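Local coordinates for protein N2152 (Neocallimastix frontalis, PDB 5U22) that is a family 39 glycoside hydrolase from a rumen anaerobic fungus that probably cleaves rare arabinosyl substrates with broad specificity, at residues A[42-47]-A[244-249]; A[66-71]-A[141-146]; A[99-104]-A[125-130]. One frame throughout, in Å; residues are numbered along the deposited sequence.

In the fold
Beyond the N-terminal strands of the beta sandwich, the chain enters the TIM barrel at residues 42-47, and contact 1 brings this run beside 244-249, closing a loop of nearly 200 residues late in the barrel. Contacts 2 and 3 both nest inside that loop. Contact 2 joins strand 66-70 to the end of strand 139-143 across the barrel interior, and within it contact 3 packs strand 98-102 against helix 117-134 on the outer wall. Contacts 1 and 2 meet at the salt bridge of Glu246 and Arg68; contacts 2 and 3 share neighbouring strands, with Met67 and Thr100 linked through their backbones.

Contact 1: residues A[42-47]-A[244-249]; sequences GAHYGL and INEYCD
His44 and Glu246 meet near a bound BTB molecule, where CD2 of the imidazole is approached obliquely by one carboxylate oxygen. CD2 of His44 lies 3.8 Å from OE2 of Glu246, and the imidazole NE2 is 4.1 Å from the same oxygen, so this is an approach of groups rather than a bond. The two planes are almost parallel, 12° apart, while the chains behind them run obliquely to one another. In His44, CG is swung to the side opposite the backbone N (chi1 -173°), and CD2 ends near OE2; Glu246 answers with an extended chain beyond CG. Behind the ring, CB of His44 passes 4.3 Å from the carbonyl O of Asn245, a buried oxygen that finds no partner in the model.

The place is a familiar one in a TIM barrel: Glu246 stands at the C-terminal end of strand 242-247, where clan GH-A enzymes, family 39 among them, carry their nucleophile, and by this position it is probably that residue. Separately, OE1 bonds to the BTB molecule, which probably comes from the crystallisation liquor. The other oxygen, OE2, is held in a salt bridge by Arg68, and Asn245 gives its ND2 to Glu143.

Further out, the 42-47 segment is shaped by a type II turn from Ala43 to Gly46, closed by a weak bond of 3.4 Å from Gly46 N to Ala43 O. A side chain at Gly46 would run into the CB of Ala43. The turn sets Tyr45 beside His44, with CD1 over one imidazole face near the rim. Gly42 and His44 share backbone bonds with Ile278, as Ala43 and Tyr45 do with Arg68, which seats this run between strands 275-278 and 66-70.

Contact 2: residues A[66-71]-A[141-146]; sequences VMRAPA and GNEIWN
Inside the TIM barrel, Arg68 of strand 66-70 reaches past strand 98-102 to Glu143 and Asn146, at the end of strand 139-143 and in the loop that follows. In clan GH-A enzymes this strand end carries an Asn-Glu pair whose glutamate is the general acid/base, and Asn146 with the glutamate next in sequence fits that pattern.

The arginine chain is extended from CG to NE and starts with CG beside the carbonyl carbon (chi1 -172°), which takes the guanidinium past strand 98-102. It holds the carboxylate of Glu143 side-on, one nitrogen to each oxygen. NE gives a nearly straight bond of 2.7 Å to OE1, on the syn lone pair of that oxygen and close to the guanidinium plane; NH2 gives a second, 2.9 Å long, to OE2. The fork is not flat: guanidinium and carboxylate planes stand 48° apart, and NH2 meets OE2 on the syn side but clear of the carboxylate plane. OE2 also bonds to Ser184, and these donors around a buried carboxylate would probably keep Glu143 ionised.

Because one guanidinium serves two carboxylates, a leucine in place of Arg68 would probably leave Glu143 and Glu246 without their shared cation and Asn146 OD1 without its donor.

Asn146 offers its amide to both the protein and the ligand, ND2 bonding to Tyr112 and to a BTB molecule. Its OD1 takes NH2 of Arg68 at 2.9 Å; OD1 lies in the guanidinium plane, but NH2 stands 65° out of the carbonyl plane of the asparagine, off its lone pairs.

Contact 3: residues A[99-104]-A[125-130]; sequences VTIELA and RSFIND
Phe127 of helix 117-134 points back at Ile101 of strand 98-102, the two side chains approaching from opposite directions. They belong to one beta-alpha-beta unit of the TIM barrel, in which strand 98-102 is followed by the helix and then by the parallel strand 139-143, and the phenyl ring packs the helix onto the outer wall of the sheet.

The far end of the ring makes most of the contact. CZ of Phe127 is 3.5 Å from CG2 of Ile101, and the neighbouring ring carbon CE2 lies 3.6 Å from that same methyl. CG2 meets the ring obliquely, whereas CD1, at the end of the longer branch, lies in the ring plane at its edge, 3.7 Å from CZ. One isoleucine thus holds the end of the ring with two branches.

Phe127 is put there by its first torsion: a chi1 of 168° turns CG away from the backbone N, and the ring extends from the helix to the sheet. Val84 of helix 84-91, Ala71 and Asn142 also pack against Phe127, so the ring lies buried among neighbouring elements of the barrel.

Leu103, at the start of the short 3-10 segment that follows the strand, crosses the Phe127 side chain at about a right angle. The ring is therefore met at two places, and within these two segments the contact is apolar: Ile101 takes CZ and CE2, while Leu103 takes the ortho carbon, its CD2 lying 4.0 Å from CD2 of Phe127, again obliquely.

Contact 1: residues A[42-47]-A[244-249]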
loop_
_atom_site.group_PDB
_atom_site.type_symbol
_atom_site.label_atom_id
_atom_site.label_comp_id
_atom_site.label_asym_id
_atom_site.label_seq_id
_atom_site.Cartn_x
_atom_site.Cartn_y
_atom_site.Cartn_z
ATOM N N GLY A 42 2.679 -0.794 3.863
ATOM C CA GLY A 42 2.770 0.482 4.564
ATOM C C GLY A 42 1.402 0.883 5.072
ATOM O O GLY A 42 0.391 0.271 4.722
ATOM N N ALA A 43 1.379 1.933 5.905
ATOM C CA ALA A 43 0.118 2.389 6.491
ATOM C C ALA A 43 0.185 3.861 6.874
ATOM O O ALA A 43 1.229 4.363 7.293
ATOM C CB ALA A 43 -0.259 1.568 7.727
ATOM N N HIS A 44 -0.957 4.536 6.736
ATOM C CA HIS A 44 -1.118 5.917 7.182
ATOM C C HIS A 44 -1.238 5.961 8.701
ATOM O O HIS A 44 -2.077 5.265 9.272
ATOM C CB HIS A 44 -2.365 6.517 6.532
ATOM C CG HIS A 44 -2.537 7.979 6.786
ATOM N ND1 HIS A 44 -1.483 8.863 6.724
ATOM C CD2 HIS A 44 -3.635 8.718 7.079
ATOM C CE1 HIS A 44 -1.921 10.083 6.979
ATOM N NE2 HIS A 44 -3.225 10.024 7.189
ATOM N N TYR A 45 -0.395 6.776 9.358
ATOM C CA TYR A 45 -0.302 6.795 10.828
ATOM C C TYR A 45 -0.107 5.391 11.395
ATOM O O TYR A 45 -0.513 5.099 12.526
ATOM C CB TYR A 45 -1.531 7.433 11.483
ATOM C CG TYR A 45 -1.605 8.947 11.457
ATOM C CD1 TYR A 45 -1.988 9.628 10.304
ATOM C CD2 TYR A 45 -1.347 9.696 12.615
ATOM C CE1 TYR A 45 -2.102 11.009 10.291
ATOM C CE2 TYR A 45 -1.448 11.092 12.607
ATOM C CZ TYR A 45 -1.836 11.735 11.447
ATOM O OH TYR A 45 -1.940 13.110 11.428
ATOM N N GLY A 46 0.475 4.491 10.597
ATOM C CA GLY A 46 0.651 3.129 11.059
ATOM C C GLY A 46 1.794 2.979 12.025
ATOM O O GLY A 46 1.803 2.039 12.822
ATOM N N LEU A 47 2.752 3.898 11.967
ATOM C CA LEU A 47 3.889 3.937 12.873
ATOM C C LEU A 47 3.953 5.339 13.450
ATOM O O LEU A 47 3.937 6.311 12.693
ATOM C CB LEU A 47 5.190 3.602 12.137
ATOM C CG LEU A 47 6.494 3.699 12.926
ATOM C CD1 LEU A 47 6.467 2.764 14.124
ATOM C CD2 LEU A 47 7.685 3.382 12.016
ATOM N N ILE A 244 -0.694 4.799 -3.882
ATOM C CA ILE A 244 -2.065 4.748 -3.387
ATOM C C ILE A 244 -1.960 4.810 -1.875
ATOM O O ILE A 244 -1.932 3.771 -1.212
ATOM C CB ILE A 244 -2.807 3.483 -3.863
ATOM C CG1 ILE A 244 -2.761 3.388 -5.389
ATOM C CG2 ILE A 244 -4.263 3.480 -3.383
ATOM C CD1 ILE A 244 -3.294 4.635 -6.103
ATOM N N ASN A 245 -1.864 6.018 -1.314
ATOM C CA ASN A 245 -1.339 6.124 0.037
ATOM C C ASN A 245 -2.422 6.102 1.101
ATOM O O ASN A 245 -2.129 6.383 2.267
ATOM C CB ASN A 245 -0.406 7.346 0.186
ATOM C CG ASN A 245 -1.051 8.667 -0.191
ATOM O OD1 ASN A 245 -2.276 8.799 -0.216
ATOM N ND2 ASN A 245 -0.216 9.670 -0.456
ATOM N N GLU A 246 -3.649 5.726 0.729
ATOM C CA GLU A 246 -4.645 5.176 1.649
ATOM C C GLU A 246 -5.447 4.138 0.885
ATOM O O GLU A 246 -5.975 4.449 -0.184
ATOM C CB GLU A 246 -5.594 6.251 2.200
ATOM C CG GLU A 246 -4.893 7.324 3.068
ATOM C CD GLU A 246 -5.881 8.275 3.701
ATOM O OE1 GLU A 246 -7.007 7.823 3.976
ATOM O OE2 GLU A 246 -5.538 9.463 3.911
ATOM N N TYR A 247 -5.551 2.916 1.416
ATOM C CA TYR A 247 -6.401 1.920 0.768
ATOM C C TYR A 247 -7.096 1.033 1.790
ATOM O O TYR A 247 -6.511 0.666 2.810
ATOM C CB TYR A 247 -5.620 1.034 -0.226
ATOM C CG TYR A 247 -4.581 0.066 0.330
ATOM C CD1 TYR A 247 -3.228 0.398 0.342
ATOM C CD2 TYR A 247 -4.941 -1.210 0.755
ATOM C CE1 TYR A 247 -2.272 -0.492 0.814
ATOM C CE2 TYR A 247 -3.999 -2.100 1.234
ATOM C CZ TYR A 247 -2.670 -1.745 1.254
ATOM O OH TYR A 247 -1.734 -2.636 1.718
ATOM N N CYS A 248 -8.340 0.667 1.482
ATOM C CA CYS A 248 -9.158 -0.158 2.369
ATOM C C CYS A 248 -10.394 -0.594 1.607
ATOM O O CYS A 248 -10.851 0.109 0.705
ATOM C CB CYS A 248 -9.571 0.626 3.621
ATOM S SG CYS A 248 -10.365 -0.335 4.938
ATOM N N ASP A 249 -10.920 -1.762 1.970
ATOM C CA ASP A 249 -12.250 -2.148 1.525
ATOM C C ASP A 249 -13.257 -1.062 1.890
ATOM O O ASP A 249 -13.057 -0.304 2.844
ATOM C CB ASP A 249 -12.659 -3.472 2.182
ATOM C CG ASP A 249 -13.958 -4.005 1.629
ATOM O OD1 ASP A 249 -13.919 -4.605 0.539
ATOM O OD2 ASP A 249 -15.020 -3.798 2.254
#

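Contact 2: residues A[66-71]-A[141-146]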
loop_
_atom_site.group_PDB
_atom_site.type_symbol
_atom_site.label_atom_id
_atom_site.label_comp_id
_atom_site.label_asym_id
_atom_site.label_seq_id
_atom_site.Cartn_x
_atom_site.Cartn_y
_atom_site.Cartn_z
ATOM N N VAL A 66 6.819 1.900 2.257
ATOM C CA VAL A 66 6.647 3.330 2.498
ATOM C C VAL A 66 5.499 3.528 3.473
ATOM O O VAL A 66 4.378 3.068 3.213
ATOM C CB VAL A 66 6.372 4.117 1.205
ATOM C CG1 VAL A 66 6.307 5.596 1.521
ATOM C CG2 VAL A 66 7.440 3.845 0.163
ATOM N N MET A 67 5.772 4.225 4.585
ATOM C CA MET A 67 4.722 4.654 5.498
ATOM C C MET A 67 4.257 6.061 5.134
ATOM O O MET A 67 4.828 6.723 4.265
ATOM C CB MET A 67 5.216 4.626 6.948
ATOM C CG MET A 67 5.761 3.289 7.393
ATOM S SD MET A 67 4.545 1.943 7.428
ATOM C CE MET A 67 3.606 2.292 8.915
ATOM N N ARG A 68 3.226 6.542 5.834
ATOM C CA ARG A 68 2.759 7.919 5.696
ATOM C C ARG A 68 2.538 8.508 7.078
ATOM O O ARG A 68 2.018 7.837 7.975
ATOM C CB ARG A 68 1.466 7.982 4.870
ATOM C CG ARG A 68 0.958 9.388 4.490
ATOM C CD ARG A 68 0.006 9.176 3.315
ATOM N NE ARG A 68 -0.721 10.328 2.782
ATOM C CZ ARG A 68 -2.023 10.550 2.985
ATOM N NH1 ARG A 68 -2.731 9.756 3.783
ATOM N NH2 ARG A 68 -2.613 11.584 2.401
ATOM N N ALA A 69 2.959 9.756 7.255
ATOM C CA ALA A 69 2.908 10.380 8.569
ATOM C C ALA A 69 2.699 11.873 8.394
ATOM O O ALA A 69 3.067 12.431 7.353
ATOM C CB ALA A 69 4.194 10.108 9.372
ATOM N N PRO A 70 2.118 12.543 9.390
ATOM C CA PRO A 70 1.913 13.992 9.302
ATOM C C PRO A 70 3.219 14.758 9.426
ATOM O O PRO A 70 4.109 14.386 10.190
ATOM C CB PRO A 70 1.005 14.287 10.502
ATOM C CG PRO A 70 1.372 13.185 11.508
ATOM C CD PRO A 70 1.545 11.971 10.626
ATOM N N ALA A 71 3.309 15.878 8.696
ATOM C CA ALA A 71 4.511 16.704 8.783
ATOM C C ALA A 71 4.711 17.261 10.191
ATOM O O ALA A 71 5.855 17.447 10.626
ATOM C CB ALA A 71 4.452 17.843 7.755
ATOM N N GLY A 141 8.720 11.748 -0.018
ATOM C CA GLY A 141 8.441 12.985 -0.722
ATOM C C GLY A 141 7.617 13.896 0.155
ATOM O O GLY A 141 7.169 13.517 1.242
ATOM N N ASN A 142 7.451 15.126 -0.327
ATOM C CA ASN A 142 6.564 16.113 0.282
ATOM C C ASN A 142 5.195 16.042 -0.385
ATOM O O ASN A 142 5.065 16.350 -1.574
ATOM C CB ASN A 142 7.117 17.534 0.128
ATOM C CG ASN A 142 8.412 17.759 0.884
ATOM O OD1 ASN A 142 9.363 18.354 0.360
ATOM N ND2 ASN A 142 8.454 17.298 2.114
ATOM N N GLU A 143 4.176 15.676 0.381
ATOM C CA GLU A 143 2.813 15.570 -0.124
ATOM C C GLU A 143 2.073 16.857 0.220
ATOM O O GLU A 143 1.941 17.203 1.397
ATOM C CB GLU A 143 2.124 14.346 0.478
ATOM C CG GLU A 143 0.742 14.064 -0.077
ATOM C CD GLU A 143 0.064 12.896 0.622
ATOM O OE1 GLU A 143 0.569 12.443 1.679
ATOM O OE2 GLU A 143 -0.977 12.435 0.110
ATOM N N ILE A 144 1.601 17.567 -0.807
ATOM C CA ILE A 144 1.154 18.947 -0.627
ATOM C C ILE A 144 -0.160 19.016 0.148
ATOM O O ILE A 144 -0.347 19.906 0.990
ATOM C CB ILE A 144 1.064 19.653 -1.998
ATOM C CG1 ILE A 144 2.470 19.997 -2.494
ATOM C CG2 ILE A 144 0.179 20.921 -1.927
ATOM C CD1 ILE A 144 2.515 20.712 -3.849
ATOM N N TRP A 145 -1.082 18.088 -0.103
ATOM C CA TRP A 145 -2.411 18.176 0.492
ATOM C C TRP A 145 -2.944 16.770 0.736
ATOM O O TRP A 145 -2.223 15.778 0.598
ATOM C CB TRP A 145 -3.342 18.997 -0.407
ATOM C CG TRP A 145 -4.542 19.555 0.322
ATOM C CD1 TRP A 145 -5.855 19.203 0.143
ATOM C CD2 TRP A 145 -4.529 20.553 1.345
ATOM N NE1 TRP A 145 -6.663 19.928 0.994
ATOM C CE2 TRP A 145 -5.872 20.775 1.732
ATOM C CE3 TRP A 145 -3.517 21.295 1.964
ATOM C CZ2 TRP A 145 -6.222 21.693 2.721
ATOM C CZ3 TRP A 145 -3.869 22.224 2.944
ATOM C CH2 TRP A 145 -5.215 22.414 3.310
ATOM N N ASN A 146 -4.223 16.685 1.106
ATOM C CA ASN A 146 -4.864 15.401 1.393
ATOM C C ASN A 146 -6.337 15.548 1.067
ATOM O O ASN A 146 -7.018 16.385 1.670
ATOM C CB ASN A 146 -4.683 14.998 2.862
ATOM C CG ASN A 146 -5.334 13.654 3.199
ATOM O OD1 ASN A 146 -5.293 12.711 2.411
ATOM N ND2 ASN A 146 -5.925 13.567 4.391
#

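Contact 3: residues A[99-104]-A[125-130]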
loop_
_atom_site.group_PDB
_atom_site.type_symbol
_atom_site.label_atom_id
_atom_site.label_comp_id
_atom_site.label_asym_id
_atom_site.label_seq_id
_atom_site.Cartn_x
_atom_site.Cartn_y
_atom_site.Cartn_z
ATOM N N VAL A 99 9.156 7.147 4.284
ATOM C CA VAL A 99 7.908 7.648 4.851
ATOM C C VAL A 99 7.479 8.915 4.117
ATOM O O VAL A 99 8.295 9.810 3.860
ATOM C CB VAL A 99 8.020 7.882 6.371
ATOM C CG1 VAL A 99 9.167 8.851 6.716
ATOM C CG2 VAL A 99 6.694 8.367 6.917
ATOM N N THR A 100 6.198 8.972 3.768
ATOM C CA THR A 100 5.606 10.112 3.079
ATOM C C THR A 100 5.338 11.235 4.076
ATOM O O THR A 100 4.790 10.995 5.156
ATOM C CB THR A 100 4.292 9.686 2.420
ATOM O OG1 THR A 100 4.535 8.630 1.478
ATOM C CG2 THR A 100 3.607 10.861 1.723
ATOM N N ILE A 101 5.699 12.465 3.704
ATOM C CA ILE A 101 5.404 13.652 4.508
ATOM C C ILE A 101 4.051 14.225 4.096
ATOM O O ILE A 101 3.929 14.834 3.030
ATOM C CB ILE A 101 6.493 14.713 4.347
ATOM C CG1 ILE A 101 7.836 14.158 4.814
ATOM C CG2 ILE A 101 6.107 15.974 5.120
ATOM C CD1 ILE A 101 9.039 14.954 4.339
ATOM N N GLU A 102 3.052 14.111 4.968
ATOM C CA GLU A 102 1.713 14.656 4.690
ATOM C C GLU A 102 1.643 16.079 5.238
ATOM O O GLU A 102 1.347 16.306 6.411
ATOM C CB GLU A 102 0.636 13.769 5.304
ATOM C CG GLU A 102 -0.804 14.154 4.888
ATOM C CD GLU A 102 -1.869 13.514 5.780
ATOM O OE1 GLU A 102 -1.518 13.043 6.883
ATOM O OE2 GLU A 102 -3.053 13.488 5.381
ATOM N N LEU A 103 1.921 17.060 4.378
ATOM C CA LEU A 103 1.986 18.445 4.842
ATOM C C LEU A 103 0.635 18.954 5.333
ATOM O O LEU A 103 0.597 19.829 6.205
ATOM C CB LEU A 103 2.505 19.351 3.719
ATOM C CG LEU A 103 3.951 19.133 3.271
ATOM C CD1 LEU A 103 4.242 19.878 1.963
ATOM C CD2 LEU A 103 4.896 19.607 4.357
ATOM N N ALA A 104 -0.475 18.437 4.785
ATOM C CA ALA A 104 -1.793 18.949 5.160
ATOM C C ALA A 104 -2.016 18.878 6.662
ATOM O O ALA A 104 -2.688 19.743 7.236
ATOM C CB ALA A 104 -2.898 18.171 4.438
ATOM N N ARG A 125 7.819 26.279 5.603
ATOM C CA ARG A 125 9.231 26.656 5.693
ATOM C C ARG A 125 9.852 26.162 6.989
ATOM O O ARG A 125 10.981 25.663 6.996
ATOM C CB ARG A 125 9.400 28.170 5.603
ATOM C CG ARG A 125 9.186 28.770 4.245
ATOM C CD ARG A 125 9.374 30.291 4.343
ATOM N NE ARG A 125 8.961 30.962 3.122
ATOM C CZ ARG A 125 9.696 30.987 2.017
ATOM N NH1 ARG A 125 10.864 30.361 1.984
ATOM N NH2 ARG A 125 9.265 31.627 0.943
ATOM N N SER A 126 9.144 26.339 8.106
ATOM C CA SER A 126 9.644 25.836 9.380
ATOM C C SER A 126 9.815 24.323 9.347
ATOM O O SER A 126 10.815 23.799 9.853
ATOM C CB SER A 126 8.708 26.242 10.518
ATOM O OG SER A 126 9.121 25.646 11.734
ATOM N N PHE A 127 8.867 23.599 8.733
ATOM C CA PHE A 127 9.016 22.149 8.656
ATOM C C PHE A 127 10.228 21.770 7.811
ATOM O O PHE A 127 10.999 20.875 8.179
ATOM C CB PHE A 127 7.770 21.475 8.086
ATOM C CG PHE A 127 8.021 20.044 7.729
ATOM C CD1 PHE A 127 8.120 19.085 8.731
ATOM C CD2 PHE A 127 8.290 19.674 6.416
ATOM C CE1 PHE A 127 8.430 17.764 8.418
ATOM C CE2 PHE A 127 8.602 18.353 6.095
ATOM C CZ PHE A 127 8.674 17.399 7.099
ATOM N N ILE A 128 10.395 22.425 6.657
ATOM C CA ILE A 128 11.493 22.070 5.757
ATOM C C ILE A 128 12.839 22.354 6.405
ATOM O O ILE A 128 13.805 21.606 6.221
ATOM C CB ILE A 128 11.338 22.804 4.418
ATOM C CG1 ILE A 128 10.115 22.257 3.687
ATOM C CG2 ILE A 128 12.569 22.608 3.554
ATOM C CD1 ILE A 128 10.189 20.766 3.426
ATOM N N ASN A 129 12.928 23.435 7.174
ATOM C CA ASN A 129 14.143 23.693 7.941
ATOM C C ASN A 129 14.451 22.537 8.892
ATOM O O ASN A 129 15.586 22.046 8.945
ATOM C CB ASN A 129 14.003 25.001 8.708
ATOM C CG ASN A 129 15.161 25.243 9.652
ATOM O OD1 ASN A 129 16.259 25.611 9.224
ATOM N ND2 ASN A 129 14.924 25.047 10.948
ATOM N N ASP A 130 13.444 22.086 9.652
ATOM C CA ASP A 130 13.661 20.976 10.578
ATOM C C ASP A 130 13.980 19.691 9.832
ATOM O O ASP A 130 14.791 18.882 10.298
ATOM C CB ASP A 130 12.435 20.773 11.466
ATOM C CG ASP A 130 12.195 21.938 12.407
ATOM O OD1 ASP A 130 13.120 22.760 12.589
ATOM O OD2 ASP A 130 11.087 22.028 12.974
#